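Local coordinates for protein beta sliding clamp (Borrelia burgdorferi, PDB 6DJ8) that probably encircles DNA as a ring-shaped head-to-tail homodimer, tethering DNA polymerases and other proteins to it for processive replication, at residues N20-E25 with L54-T59; Y87-A92 with D125-P130; I99-N104 with L110-E115; K229-G234 with Y254-S259. One frame throughout, in Å; residues are numbered along the deposited sequence. Where two conformers were deposited one is given.

Contact 1. Residues N20-E25 with L54-T59; sequences NQIMNE and LIIKST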
loop_
_atom_site.group_PDB
_atom_site.type_symbol
_atom_site.label_atom_id
_atom_site.label_comp_id
_atom_site.label_asym_id
_atom_site.label_seq_id
_atom_site.Cartn_x
_atom_site.Cartn_y
_atom_site.Cartn_z
ATOM N N ASN A 20 12.900 -13.871 -16.042
ATOM C CA ASN A 20 11.952 -12.764 -16.048
ATOM C C ASN A 20 10.693 -13.132 -16.824
ATOM O O ASN A 20 9.585 -12.743 -16.441
ATOM C CB ASN A 20 12.592 -11.507 -16.633
ATOM C CG ASN A 20 11.714 -10.266 -16.432
ATOM O OD1 ASN A 20 11.056 -9.796 -17.364
ATOM N ND2 ASN A 20 11.674 -9.762 -15.203
ATOM N N GLN A 21 10.838 -13.915 -17.893
ATOM C CA GLN A 21 9.658 -14.278 -18.681
ATOM C C GLN A 21 8.735 -15.179 -17.880
ATOM O O GLN A 21 7.537 -14.903 -17.757
ATOM C CB GLN A 21 10.067 -14.969 -19.978
ATOM C CG GLN A 21 8.873 -15.302 -20.875
ATOM C CD GLN A 21 9.307 -15.908 -22.187
ATOM O OE1 GLN A 21 10.397 -16.483 -22.276
ATOM N NE2 GLN A 21 8.474 -15.768 -23.220
ATOM N N ILE A 22 9.273 -16.257 -17.296
ATOM C CA ILE A 22 8.369 -17.151 -16.585
ATOM C C ILE A 22 7.813 -16.461 -15.343
ATOM O O ILE A 22 6.689 -16.752 -14.917
ATOM C CB ILE A 22 9.040 -18.495 -16.255
ATOM C CG1 ILE A 22 7.951 -19.502 -15.848
ATOM C CG2 ILE A 22 10.138 -18.300 -15.186
ATOM C CD1 ILE A 22 8.437 -20.876 -15.486
ATOM N N MET A 23 8.563 -15.517 -14.758
ATOM C CA MET A 23 8.014 -14.748 -13.642
ATOM C C MET A 23 6.764 -13.978 -14.076
ATOM O O MET A 23 5.723 -14.014 -13.403
ATOM C CB MET A 23 9.072 -13.775 -13.078
ATOM C CG MET A 23 8.584 -13.014 -11.868
ATOM S SD MET A 23 9.835 -11.879 -11.213
ATOM C CE MET A 23 11.317 -12.931 -11.340
ATOM N N ASN A 24 6.847 -13.282 -15.208
ATOM C CA ASN A 24 5.693 -12.512 -15.678
ATOM C C ASN A 24 4.504 -13.418 -15.978
ATOM O O ASN A 24 3.364 -13.099 -15.616
ATOM C CB ASN A 24 6.071 -11.706 -16.921
ATOM C CG ASN A 24 7.019 -10.563 -16.606
ATOM O OD1 ASN A 24 7.090 -10.094 -15.466
ATOM N ND2 ASN A 24 7.755 -10.110 -17.616
ATOM N N GLU A 25 4.749 -14.559 -16.628
ATOM C CA GLU A 25 3.638 -15.427 -17.017
ATOM C C GLU A 25 3.003 -16.085 -15.804
ATOM O O GLU A 25 1.786 -16.287 -15.776
ATOM C CB GLU A 25 4.105 -16.491 -18.010
ATOM C CG GLU A 25 4.698 -15.947 -19.303
ATOM C CD GLU A 25 3.717 -15.105 -20.147
ATOM O OE1 GLU A 25 2.529 -14.950 -19.782
ATOM O OE2 GLU A 25 4.157 -14.605 -21.199
ATOM N N LEU A 54 6.765 -24.403 -23.014
ATOM C CA LEU A 54 6.156 -24.580 -21.710
ATOM C C LEU A 54 4.720 -24.078 -21.759
ATOM O O LEU A 54 4.478 -22.924 -22.131
ATOM C CB LEU A 54 6.934 -23.809 -20.652
ATOM C CG LEU A 54 6.467 -24.061 -19.220
ATOM C CD1 LEU A 54 6.918 -25.439 -18.752
ATOM C CD2 LEU A 54 6.938 -22.953 -18.292
ATOM N N ILE A 55 3.770 -24.921 -21.363
ATOM C CA ILE A 55 2.366 -24.522 -21.303
ATOM C C ILE A 55 2.009 -24.334 -19.838
ATOM O O ILE A 55 2.178 -25.254 -19.030
ATOM C CB ILE A 55 1.436 -25.564 -21.939
ATOM C CG1 ILE A 55 1.867 -25.911 -23.370
ATOM C CG2 ILE A 55 0.031 -25.044 -21.898
ATOM C CD1 ILE A 55 2.086 -24.735 -24.247
ATOM N N ILE A 56 1.542 -23.144 -19.487
ATOM C CA ILE A 56 1.105 -22.825 -18.133
ATOM C C ILE A 56 -0.411 -22.706 -18.148
ATOM O O ILE A 56 -0.971 -21.956 -18.959
ATOM C CB ILE A 56 1.765 -21.530 -17.626
ATOM C CG1 ILE A 56 3.280 -21.722 -17.510
ATOM C CG2 ILE A 56 1.179 -21.097 -16.279
ATOM C CD1 ILE A 56 4.022 -20.426 -17.422
ATOM N N LYS A 57 -1.077 -23.470 -17.285
ATOM C CA LYS A 57 -2.533 -23.432 -17.188
ATOM C C LYS A 57 -2.950 -23.064 -15.772
ATOM O O LYS A 57 -2.311 -23.472 -14.791
ATOM C CB LYS A 57 -3.170 -24.771 -17.577
ATOM C CG LYS A 57 -3.038 -25.129 -19.053
ATOM C CD LYS A 57 -3.705 -26.487 -19.340
ATOM C CE LYS A 57 -3.264 -27.077 -20.665
ATOM N NZ LYS A 57 -3.893 -28.431 -20.942
ATOM N N SER A 58 -4.014 -22.277 -15.674
ATOM C CA SER A 58 -4.632 -21.974 -14.393
ATOM C C SER A 58 -6.133 -21.909 -14.602
ATOM O O SER A 58 -6.612 -21.732 -15.721
ATOM C CB SER A 58 -4.116 -20.660 -13.795
ATOM O OG SER A 58 -4.459 -19.567 -14.621
ATOM N N THR A 59 -6.881 -22.102 -13.523
ATOM C CA THR A 59 -8.327 -21.971 -13.624
ATOM C C THR A 59 -8.882 -21.593 -12.264
ATOM O O THR A 59 -8.270 -21.873 -11.234
ATOM C CB THR A 59 -9.001 -23.257 -14.107
ATOM O OG1 THR A 59 -10.423 -23.055 -14.199
ATOM C CG2 THR A 59 -8.705 -24.416 -13.126
#
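Helix-on-sheet packing in the N-terminal domain sets Ile22 and Glu25, neighbours one turn apart on helix 19-29, against Leu54 and Ile56 of strand 53-59. The helix and strand segments run in nearly the same direction, their axes 21° apart and 10.9 Å from each other at closest approach. At that separation side-chain ends make the contact. The CD1 methyl of Ile22 meets CD2 of Leu54 at 3.8 Å, the two side chains crossing at about a right angle. Ile22 reaches this far because its CG1 stands opposite the backbone N (chi1 -165°) and the chain runs on straight to CD1. Ile56 turns its own CD1 to both helix residues, 4.0 Å from Glu25 CB and 4.3 Å from Ile22 CG1. Domains of this family pack two helices against beta sheets, with the helices lining the channel for DNA; helix 19-29 is one of the pair here, and Ile22 also touches Val90 of its companion, helix 83-92. Glu25 offers the strand its aliphatic base alone, since a bend at chi2 (-62°) swings the carboxylate off elsewhere. There OE1 is hydrogen-bonded to Tyr254 OH and OE2 to Asn253 ND2, which satisfies both oxygens of this buried acid. Leu54 and Ile56 in turn rest on Ile47 of the adjoining strand 44-50.

Contact 2. Residues Y87-A92 with D125-P130; sequences YDAVKA and DHLKEP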
loop_
_atom_site.group_PDB
_atom_site.type_symbol
_atom_site.label_atom_id
_atom_site.label_comp_id
_atom_site.label_asym_id
_atom_site.label_seq_id
_atom_site.Cartn_x
_atom_site.Cartn_y
_atom_site.Cartn_z
ATOM N N TYR A 87 5.699 -18.846 -7.841
ATOM C CA TYR A 87 6.015 -17.446 -8.087
ATOM C C TYR A 87 7.112 -16.962 -7.148
ATOM O O TYR A 87 8.039 -16.258 -7.566
ATOM C CB TYR A 87 4.752 -16.599 -7.915
ATOM C CG TYR A 87 4.933 -15.143 -8.261
ATOM C CD1 TYR A 87 5.344 -14.769 -9.530
ATOM C CD2 TYR A 87 4.690 -14.138 -7.325
ATOM C CE1 TYR A 87 5.513 -13.435 -9.874
ATOM C CE2 TYR A 87 4.856 -12.783 -7.659
ATOM C CZ TYR A 87 5.264 -12.450 -8.943
ATOM O OH TYR A 87 5.434 -11.142 -9.318
ATOM N N ASP A 88 7.009 -17.307 -5.866
ATOM C CA ASP A 88 8.038 -16.888 -4.917
ATOM C C ASP A 88 9.401 -17.435 -5.311
ATOM O O ASP A 88 10.405 -16.707 -5.283
ATOM C CB ASP A 88 7.656 -17.337 -3.512
ATOM C CG ASP A 88 6.566 -16.473 -2.911
ATOM O OD1 ASP A 88 6.255 -15.420 -3.499
ATOM O OD2 ASP A 88 6.010 -16.851 -1.862
ATOM N N ALA A 89 9.447 -18.706 -5.728
ATOM C CA ALA A 89 10.707 -19.319 -6.139
ATOM C C ALA A 89 11.356 -18.527 -7.261
ATOM O O ALA A 89 12.551 -18.207 -7.213
ATOM C CB ALA A 89 10.463 -20.771 -6.563
ATOM N N VAL A 90 10.579 -18.204 -8.289
ATOM C CA VAL A 90 11.132 -17.507 -9.436
ATOM C C VAL A 90 11.526 -16.067 -9.068
ATOM O O VAL A 90 12.524 -15.536 -9.569
ATOM C CB VAL A 90 10.106 -17.584 -10.589
ATOM C CG1 VAL A 90 10.461 -16.640 -11.696
ATOM C CG2 VAL A 90 9.996 -19.053 -11.081
ATOM N N LYS A 91 10.750 -15.409 -8.205
ATOM C CA LYS A 91 11.185 -14.110 -7.692
ATOM C C LYS A 91 12.476 -14.259 -6.896
ATOM O O LYS A 91 13.385 -13.416 -6.981
ATOM C CB LYS A 91 10.104 -13.487 -6.806
ATOM C CG LYS A 91 9.107 -12.611 -7.564
ATOM C CD LYS A 91 8.110 -11.879 -6.656
ATOM C CE LYS A 91 8.708 -10.628 -5.973
ATOM N NZ LYS A 91 9.793 -10.851 -4.971
ATOM N N ALA A 92 12.566 -15.324 -6.103
ATOM C CA ALA A 92 13.766 -15.536 -5.298
ATOM C C ALA A 92 14.999 -15.603 -6.183
ATOM O O ALA A 92 16.062 -15.109 -5.803
ATOM C CB ALA A 92 13.612 -16.817 -4.470
ATOM N N ASP A 125 23.372 -21.744 -5.100
ATOM C CA ASP A 125 22.033 -21.452 -4.608
ATOM C C ASP A 125 21.039 -22.470 -5.163
ATOM O O ASP A 125 21.144 -22.909 -6.311
ATOM C CB ASP A 125 21.612 -20.032 -4.995
ATOM C CG ASP A 125 22.587 -18.974 -4.499
ATOM O OD1 ASP A 125 23.350 -19.257 -3.552
ATOM O OD2 ASP A 125 22.587 -17.856 -5.059
ATOM N N HIS A 126 20.064 -22.843 -4.341
ATOM C CA HIS A 126 19.191 -23.956 -4.663
ATOM C C HIS A 126 17.862 -23.785 -3.948
ATOM O O HIS A 126 17.828 -23.404 -2.776
ATOM C CB HIS A 126 19.845 -25.286 -4.260
ATOM C CG HIS A 126 19.144 -26.495 -4.795
ATOM N ND1 HIS A 126 19.467 -27.073 -6.004
ATOM C CD2 HIS A 126 18.148 -27.248 -4.273
ATOM C CE1 HIS A 126 18.698 -28.129 -6.205
ATOM N NE2 HIS A 126 17.887 -28.256 -5.171
ATOM N N LEU A 127 16.775 -24.070 -4.661
ATOM C CA LEU A 127 15.426 -24.034 -4.116
ATOM C C LEU A 127 14.776 -25.392 -4.316
ATOM O O LEU A 127 15.007 -26.061 -5.323
ATOM C CB LEU A 127 14.562 -22.976 -4.803
ATOM C CG LEU A 127 15.166 -21.604 -5.094
ATOM C CD1 LEU A 127 14.184 -20.734 -5.908
ATOM C CD2 LEU A 127 15.561 -20.887 -3.780
ATOM N N LYS A 128 13.950 -25.799 -3.358
ATOM C CA LYS A 128 13.180 -27.032 -3.475
ATOM C C LYS A 128 11.722 -26.684 -3.243
ATOM O O LYS A 128 11.362 -26.224 -2.154
ATOM C CB LYS A 128 13.644 -28.102 -2.475
ATOM C CG LYS A 128 15.045 -28.616 -2.721
ATOM C CD LYS A 128 15.344 -29.857 -1.868
ATOM C CE LYS A 128 16.754 -30.375 -2.124
ATOM N NZ LYS A 128 17.175 -31.454 -1.158
ATOM N N GLU A 129 10.893 -26.911 -4.260
ATOM C CA GLU A 129 9.470 -26.579 -4.204
ATOM C C GLU A 129 8.646 -27.855 -4.293
ATOM O O GLU A 129 8.658 -28.535 -5.340
ATOM C CB GLU A 129 9.092 -25.624 -5.331
ATOM C CG GLU A 129 9.672 -24.213 -5.182
ATOM C CD GLU A 129 9.014 -23.417 -4.048
ATOM O OE1 GLU A 129 8.004 -23.891 -3.471
ATOM O OE2 GLU A 129 9.503 -22.299 -3.742
ATOM N N PRO A 130 7.929 -28.218 -3.241
ATOM C CA PRO A 130 7.101 -29.421 -3.300
ATOM C C PRO A 130 5.983 -29.259 -4.311
ATOM O O PRO A 130 5.503 -28.153 -4.571
ATOM C CB PRO A 130 6.566 -29.589 -1.870
ATOM C CG PRO A 130 6.918 -28.310 -1.142
ATOM C CD PRO A 130 8.146 -27.801 -1.850
#
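Helix 83-92 and strand 126-130 run almost antiparallel, their segment directions 173° apart, and approach until the CA atoms of Ala89 and Leu127 are 7.0 Å from each other. This is helix-on-sheet packing at the end strand of an N-terminal-domain sheet, exactly where the head-to-tail dimer closes: His126, Leu127 and Lys128 pair antiparallel with a strand of the second subunit, so the sheet continues across the interface. Small alanines on the helix permit the close approach. Leu127 CD1 lodges among them, 3.8 Å from Ala89 CB and 4.2 Å from Ala92 CB. Two residues along the strand, Glu129 also faces the helix. Its chain bends at chi2 (-71°), which brings the OE2 side of the carboxylate obliquely to the Ala89 methyl, with CG 3.8 Å from Ala89 CB. The acid's polar partners lie across the subunit boundary: OE2 is bonded to Tyr297 OH and OE1 forms a salt bridge with Arg324 NE, both of the second subunit. Those two bonds fix the rotation of the buried carboxylate and probably keep it charged. Tyr297 of that subunit also packs on Ala89 and Leu127. OE2 of Glu129 itself comes 3.3 Å from Ala89 CB, while the Leu127 CD1 methyl sits 3.3 Å from the carbonyl oxygen of Ala89.

Contact 3. Residues I99-N104 with L110-E115; sequences IKIVFN and LEIMGE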
loop_
_atom_site.group_PDB
_atom_site.type_symbol
_atom_site.label_atom_id
_atom_site.label_comp_id
_atom_site.label_asym_id
_atom_site.label_seq_id
_atom_site.Cartn_x
_atom_site.Cartn_y
_atom_site.Cartn_z
ATOM N N ILE A 99 16.954 -19.827 -15.573
ATOM C CA ILE A 99 16.968 -20.831 -14.513
ATOM C C ILE A 99 16.711 -22.213 -15.100
ATOM O O ILE A 99 16.071 -22.365 -16.147
ATOM C CB ILE A 99 15.948 -20.529 -13.396
ATOM C CG1 ILE A 99 14.564 -20.226 -13.997
ATOM C CG2 ILE A 99 16.412 -19.366 -12.542
ATOM C CD1 ILE A 99 13.492 -20.165 -12.942
ATOM N N LYS A 100 17.227 -23.227 -14.412
ATOM C CA LYS A 100 16.997 -24.621 -14.752
ATOM C C LYS A 100 16.039 -25.172 -13.707
ATOM O O LYS A 100 16.312 -25.092 -12.502
ATOM C CB LYS A 100 18.315 -25.408 -14.778
ATOM C CG LYS A 100 18.187 -26.880 -15.197
ATOM C CD LYS A 100 19.577 -27.536 -15.396
ATOM C CE LYS A 100 19.461 -28.988 -15.868
ATOM N NZ LYS A 100 20.778 -29.714 -15.899
ATOM N N ILE A 101 14.913 -25.710 -14.157
ATOM C CA ILE A 101 13.896 -26.247 -13.266
ATOM C C ILE A 101 13.855 -27.751 -13.482
ATOM O O ILE A 101 13.580 -28.212 -14.590
ATOM C CB ILE A 101 12.536 -25.592 -13.527
ATOM C CG1 ILE A 101 12.643 -24.081 -13.229
ATOM C CG2 ILE A 101 11.465 -26.267 -12.703
ATOM C CD1 ILE A 101 11.383 -23.260 -13.541
ATOM N N VAL A 102 14.133 -28.509 -12.427
ATOM C CA VAL A 102 14.251 -29.959 -12.483
ATOM C C VAL A 102 13.062 -30.539 -11.741
ATOM O O VAL A 102 12.743 -30.092 -10.635
ATOM C CB VAL A 102 15.572 -30.445 -11.856
ATOM C CG1 VAL A 102 15.649 -31.970 -11.891
ATOM C CG2 VAL A 102 16.764 -29.828 -12.564
ATOM N N PHE A 103 12.392 -31.512 -12.345
ATOM C CA PHE A 103 11.270 -32.158 -11.683
ATOM C C PHE A 103 11.771 -33.459 -11.085
ATOM O O PHE A 103 12.242 -34.341 -11.810
ATOM C CB PHE A 103 10.096 -32.403 -12.630
ATOM C CG PHE A 103 8.938 -33.115 -11.983
ATOM C CD1 PHE A 103 8.553 -32.802 -10.692
ATOM C CD2 PHE A 103 8.194 -34.049 -12.683
ATOM C CE1 PHE A 103 7.487 -33.433 -10.091
ATOM C CE2 PHE A 103 7.117 -34.685 -12.091
ATOM C CZ PHE A 103 6.760 -34.376 -10.794
ATOM N N ASN A 104 11.613 -33.590 -9.777
ATOM C CA ASN A 104 12.031 -34.764 -9.013
ATOM C C ASN A 104 10.735 -35.477 -8.675
ATOM O O ASN A 104 10.133 -35.246 -7.625
ATOM C CB ASN A 104 12.794 -34.336 -7.753
ATOM C CG ASN A 104 13.362 -35.509 -6.961
ATOM O OD1 ASN A 104 13.951 -35.309 -5.894
ATOM N ND2 ASN A 104 13.194 -36.720 -7.468
ATOM N N LEU A 110 10.144 -29.789 -7.168
ATOM C CA LEU A 110 10.841 -29.058 -8.206
ATOM C C LEU A 110 12.147 -28.575 -7.590
ATOM O O LEU A 110 12.140 -28.016 -6.491
ATOM C CB LEU A 110 9.989 -27.887 -8.674
ATOM C CG LEU A 110 9.539 -27.869 -10.129
ATOM C CD1 LEU A 110 8.757 -29.108 -10.429
ATOM C CD2 LEU A 110 8.662 -26.638 -10.331
ATOM N N GLU A 111 13.263 -28.857 -8.245
ATOM C CA GLU A 111 14.564 -28.396 -7.788
ATOM C C GLU A 111 14.982 -27.330 -8.782
ATOM O O GLU A 111 15.015 -27.584 -9.992
ATOM C CB GLU A 111 15.575 -29.538 -7.741
ATOM C CG GLU A 111 14.989 -30.836 -7.198
ATOM C CD GLU A 111 15.567 -31.232 -5.858
ATOM O OE1 GLU A 111 16.414 -30.483 -5.325
ATOM O OE2 GLU A 111 15.178 -32.298 -5.339
ATOM N N ILE A 112 15.294 -26.143 -8.278
ATOM C CA ILE A 112 15.556 -24.990 -9.122
ATOM C C ILE A 112 16.955 -24.486 -8.822
ATOM O O ILE A 112 17.352 -24.367 -7.652
ATOM C CB ILE A 112 14.506 -23.890 -8.898
ATOM C CG1 ILE A 112 13.100 -24.500 -8.986
ATOM C CG2 ILE A 112 14.698 -22.763 -9.882
ATOM C CD1 ILE A 112 11.952 -23.472 -8.971
ATOM N N MET A 113 17.700 -24.204 -9.878
ATOM C CA MET A 113 19.047 -23.690 -9.765
ATOM C C MET A 113 19.216 -22.680 -10.881
ATOM O O MET A 113 18.474 -22.695 -11.873
ATOM C CB MET A 113 20.087 -24.824 -9.854
ATOM C CG MET A 113 20.012 -25.605 -11.169
ATOM S SD MET A 113 20.135 -27.403 -10.959
ATOM C CE MET A 113 18.702 -27.699 -9.916
ATOM N N GLY A 114 20.172 -21.774 -10.710
ATOM C CA GLY A 114 20.475 -20.860 -11.791
ATOM C C GLY A 114 21.098 -21.633 -12.931
ATOM O O GLY A 114 21.923 -22.529 -12.710
ATOM N N GLU A 115 20.652 -21.356 -14.156
ATOM C CA GLU A 115 21.267 -21.957 -15.336
ATOM C C GLU A 115 22.393 -21.021 -15.725
ATOM O O GLU A 115 22.229 -20.112 -16.539
ATOM C CB GLU A 115 20.276 -22.189 -16.471
ATOM C CG GLU A 115 20.908 -22.829 -17.711
ATOM C CD GLU A 115 21.689 -24.121 -17.417
ATOM O OE1 GLU A 115 21.298 -24.893 -16.511
ATOM O OE2 GLU A 115 22.704 -24.363 -18.104
#
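Ile99 opposes Gly114 as a non-hydrogen-bonded pair in the antiparallel hairpin of strands 98-104 and 109-114. Lys100 follows with two backbone bonds to Met113, N to O at 2.9 Å and O to N at 3.1 Å. Its extended side chain crosses Glu115 at a slant, bringing CD 3.3 Å from OE1, while the ammonium group forms a cation-pi contact with Phe14. On the opposite face Ile101 touches two residues of the other strand: CG2 meets Leu110 CG at 3.6 Å, and CG1 lies near Ile112 CG2, the two isoleucines running side by side in the same direction. Val102 bonds twice to Glu111, N to O at 2.8 Å and O to N at 2.7 Å, and Glu111 directs OE1 to a hydrogen bond with His126 NE2. Bends at chi2 and chi3 turn the Met113 chain back, so that CE packs on Val102 CG2. Phe103 meets Leu110 at about a right angle, CD1 to CD1 3.7 Å. Strand 14-18 flanks the hairpin beside strand 98-104 and strand 126-130 flanks it beside 109-114, while helix 83-92 covers the Ile101 face, with Phe86 on Ile101 and Leu110, Ala89 on Ile112 and Val90 on Ile99.

Contact 4. Residues K229-G234 with Y254-S259; sequences KHLMSG and YKIACS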
loop_
_atom_site.group_PDB
_atom_site.type_symbol
_atom_site.label_atom_id
_atom_site.label_comp_id
_atom_site.label_asym_id
_atom_site.label_seq_id
_atom_site.Cartn_x
_atom_site.Cartn_y
_atom_site.Cartn_z
ATOM N N LYS A 229 -7.783 -7.260 -19.148
ATOM C CA LYS A 229 -7.179 -5.946 -19.308
ATOM C C LYS A 229 -5.769 -5.914 -18.731
ATOM O O LYS A 229 -4.945 -5.119 -19.189
ATOM C CB LYS A 229 -8.069 -4.849 -18.712
ATOM C CG LYS A 229 -8.447 -4.965 -17.247
ATOM C CD LYS A 229 -9.348 -3.792 -16.880
ATOM C CE LYS A 229 -10.261 -4.083 -15.699
ATOM N NZ LYS A 229 -11.358 -3.064 -15.608
ATOM N N HIS A 230 -5.455 -6.804 -17.790
ATOM C CA HIS A 230 -4.086 -6.988 -17.320
ATOM C C HIS A 230 -3.230 -7.781 -18.313
ATOM O O HIS A 230 -1.999 -7.657 -18.290
ATOM C CB HIS A 230 -4.110 -7.687 -15.954
ATOM C CG HIS A 230 -2.753 -7.992 -15.393
ATOM N ND1 HIS A 230 -1.733 -7.065 -15.351
ATOM C CD2 HIS A 230 -2.249 -9.128 -14.850
ATOM C CE1 HIS A 230 -0.661 -7.613 -14.807
ATOM N NE2 HIS A 230 -0.948 -8.864 -14.494
ATOM N N LEU A 231 -3.843 -8.597 -19.183
ATOM C CA LEU A 231 -3.065 -9.456 -20.075
ATOM C C LEU A 231 -2.739 -8.810 -21.413
ATOM O O LEU A 231 -1.675 -9.077 -21.982
ATOM C CB LEU A 231 -3.824 -10.758 -20.362
ATOM C CG LEU A 231 -4.183 -11.642 -19.177
ATOM C CD1 LEU A 231 -4.974 -12.813 -19.649
ATOM C CD2 LEU A 231 -2.915 -12.133 -18.522
ATOM N N MET A 232 -3.612 -7.960 -21.923
ATOM C CA MET A 232 -3.477 -7.495 -23.294
ATOM C C MET A 232 -2.481 -6.351 -23.396
ATOM O O MET A 232 -2.622 -5.322 -22.724
ATOM C CB MET A 232 -4.832 -7.089 -23.847
ATOM C CG MET A 232 -5.603 -8.272 -24.375
ATOM S SD MET A 232 -7.190 -7.759 -25.001
ATOM C CE MET A 232 -6.744 -6.215 -25.650
ATOM N N SER A 233 -1.487 -6.539 -24.267
ATOM C CA SER A 233 -0.438 -5.548 -24.455
ATOM C C SER A 233 -0.965 -4.262 -25.075
ATOM O O SER A 233 -0.428 -3.183 -24.807
ATOM C CB SER A 233 0.663 -6.147 -25.331
ATOM O OG SER A 233 0.190 -6.389 -26.650
ATOM N N GLY A 234 -2.008 -4.345 -25.898
ATOM C CA GLY A 234 -2.482 -3.196 -26.634
ATOM C C GLY A 234 -1.957 -3.121 -28.053
ATOM O O GLY A 234 -2.409 -2.266 -28.822
ATOM N N TYR A 254 -1.630 -16.389 -25.549
ATOM C CA TYR A 254 -2.666 -16.687 -24.572
ATOM C C TYR A 254 -3.915 -17.281 -25.215
ATOM O O TYR A 254 -4.261 -16.978 -26.364
ATOM C CB TYR A 254 -3.058 -15.432 -23.771
ATOM C CG TYR A 254 -1.896 -14.769 -23.080
ATOM C CD1 TYR A 254 -1.319 -15.343 -21.948
ATOM C CD2 TYR A 254 -1.363 -13.579 -23.559
ATOM C CE1 TYR A 254 -0.246 -14.747 -21.309
ATOM C CE2 TYR A 254 -0.295 -12.975 -22.932
ATOM C CZ TYR A 254 0.265 -13.563 -21.806
ATOM O OH TYR A 254 1.341 -12.956 -21.205
ATOM N N LYS A 255 -4.576 -18.158 -24.462
ATOM C CA LYS A 255 -5.907 -18.650 -24.774
ATOM C C LYS A 255 -6.668 -18.667 -23.464
ATOM O O LYS A 255 -6.121 -19.074 -22.437
ATOM C CB LYS A 255 -5.882 -20.046 -25.411
ATOM C CG LYS A 255 -5.024 -20.152 -26.659
ATOM C CD LYS A 255 -5.015 -21.589 -27.191
ATOM C CE LYS A 255 -4.312 -21.682 -28.533
ATOM N NZ LYS A 255 -4.182 -23.097 -28.994
ATOM N N ILE A 256 -7.883 -18.141 -23.477
ATOM C CA ILE A 256 -8.693 -18.009 -22.273
ATOM C C ILE A 256 -10.128 -18.337 -22.639
ATOM O O ILE A 256 -10.593 -17.980 -23.726
ATOM C CB ILE A 256 -8.607 -16.587 -21.673
ATOM C CG1 ILE A 256 -7.224 -15.989 -21.903
ATOM C CG2 ILE A 256 -8.916 -16.598 -20.173
ATOM C CD1 ILE A 256 -7.131 -14.570 -21.506
ATOM N N ALA A 257 -10.839 -18.990 -21.725
ATOM C CA ALA A 257 -12.238 -19.313 -21.950
ATOM C C ALA A 257 -12.986 -19.251 -20.627
ATOM O O ALA A 257 -12.392 -19.390 -19.551
ATOM C CB ALA A 257 -12.405 -20.697 -22.591
ATOM N N CYS A 258 -14.304 -19.041 -20.717
ATOM C CA CYS A 258 -15.158 -19.122 -19.539
ATOM C C CYS A 258 -16.565 -19.469 -19.993
ATOM O O CYS A 258 -16.854 -19.504 -21.191
ATOM C CB CYS A 258 -15.140 -17.813 -18.745
ATOM S SG CYS A 258 -16.029 -16.415 -19.550
ATOM N N SER A 259 -17.436 -19.746 -19.024
ATOM C CA SER A 259 -18.825 -20.073 -19.330
ATOM C C SER A 259 -19.663 -18.812 -19.424
ATOM O O SER A 259 -19.405 -17.812 -18.740
ATOM C CB SER A 259 -19.436 -20.985 -18.270
ATOM O OG SER A 259 -18.863 -22.269 -18.329
#
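Leu231 and Ile256 meet end on, CD1 to CD1 at 3.3 Å, closer than methyls normally lie, so the exact placing of these methyls is somewhat doubtful. Leu231 gets there with CG beside the backbone N (chi1 -59°) and the chain extended to CD1. Ile256 answers with a CG1 branch rotated well short of a staggered position (chi1 -33°), which may reflect strain or the same uncertainty of placing. The second partner is Tyr254, whose CE2 lies 4.2 Å from the carbonyl oxygen of Leu231, the oxygen approaching the ring obliquely. In the next shell Phe251 of strand 246-251 touches both Leu231 and Ile256 and meets the Tyr254 ring with planes at about 45°. Ile224, Phe227 and Leu228, from the same helix 223-231 that carries Leu231, pack on Ile256. The central domain, like the N-terminal one, packs helices on sheet, here with strand 254-259 lying against helix 223-231. Farther out, Tyr254 OH is hydrogen-bonded to Lys28 NZ, with Glu25 as second partner, and His230 NE2 to Glu27 OE1, ties to helix 19-29 of the N-terminal domain. Between the segments cohesion is mainly apolar, with one carbonyl oxygen at a ring; the polar end of Tyr254 is spent on the domain boundary, where the ammonium group would favour a more acidic phenol and the carboxylate would oppose that shift.

Contacts 1, 2 and 3 share the N-terminal domain. Contacts 2 and 3 have centres about 9 Å apart and meet in one sheet, where Glu129 O lies 2.7 Å from Leu110 N. Contact 1, its centre about 15 Å from those of contacts 2 and 3, packs on contact 2 helix to helix, with Met23 CE 3.4 Å from Val90 O. Ile22 CD1 also comes 4.3 Å from Ile101 CD1 of contact 3. Contact 4 belongs to the central domain but shares the larger sheet with contact 1, and the probable hydrogen bond of Glu25 OE1 to Tyr254 OH, 2.7 Å, joins them. The series thus runs from the domain boundary at contact 4 to the dimer interface at contact 2, centres about 27 Å apart.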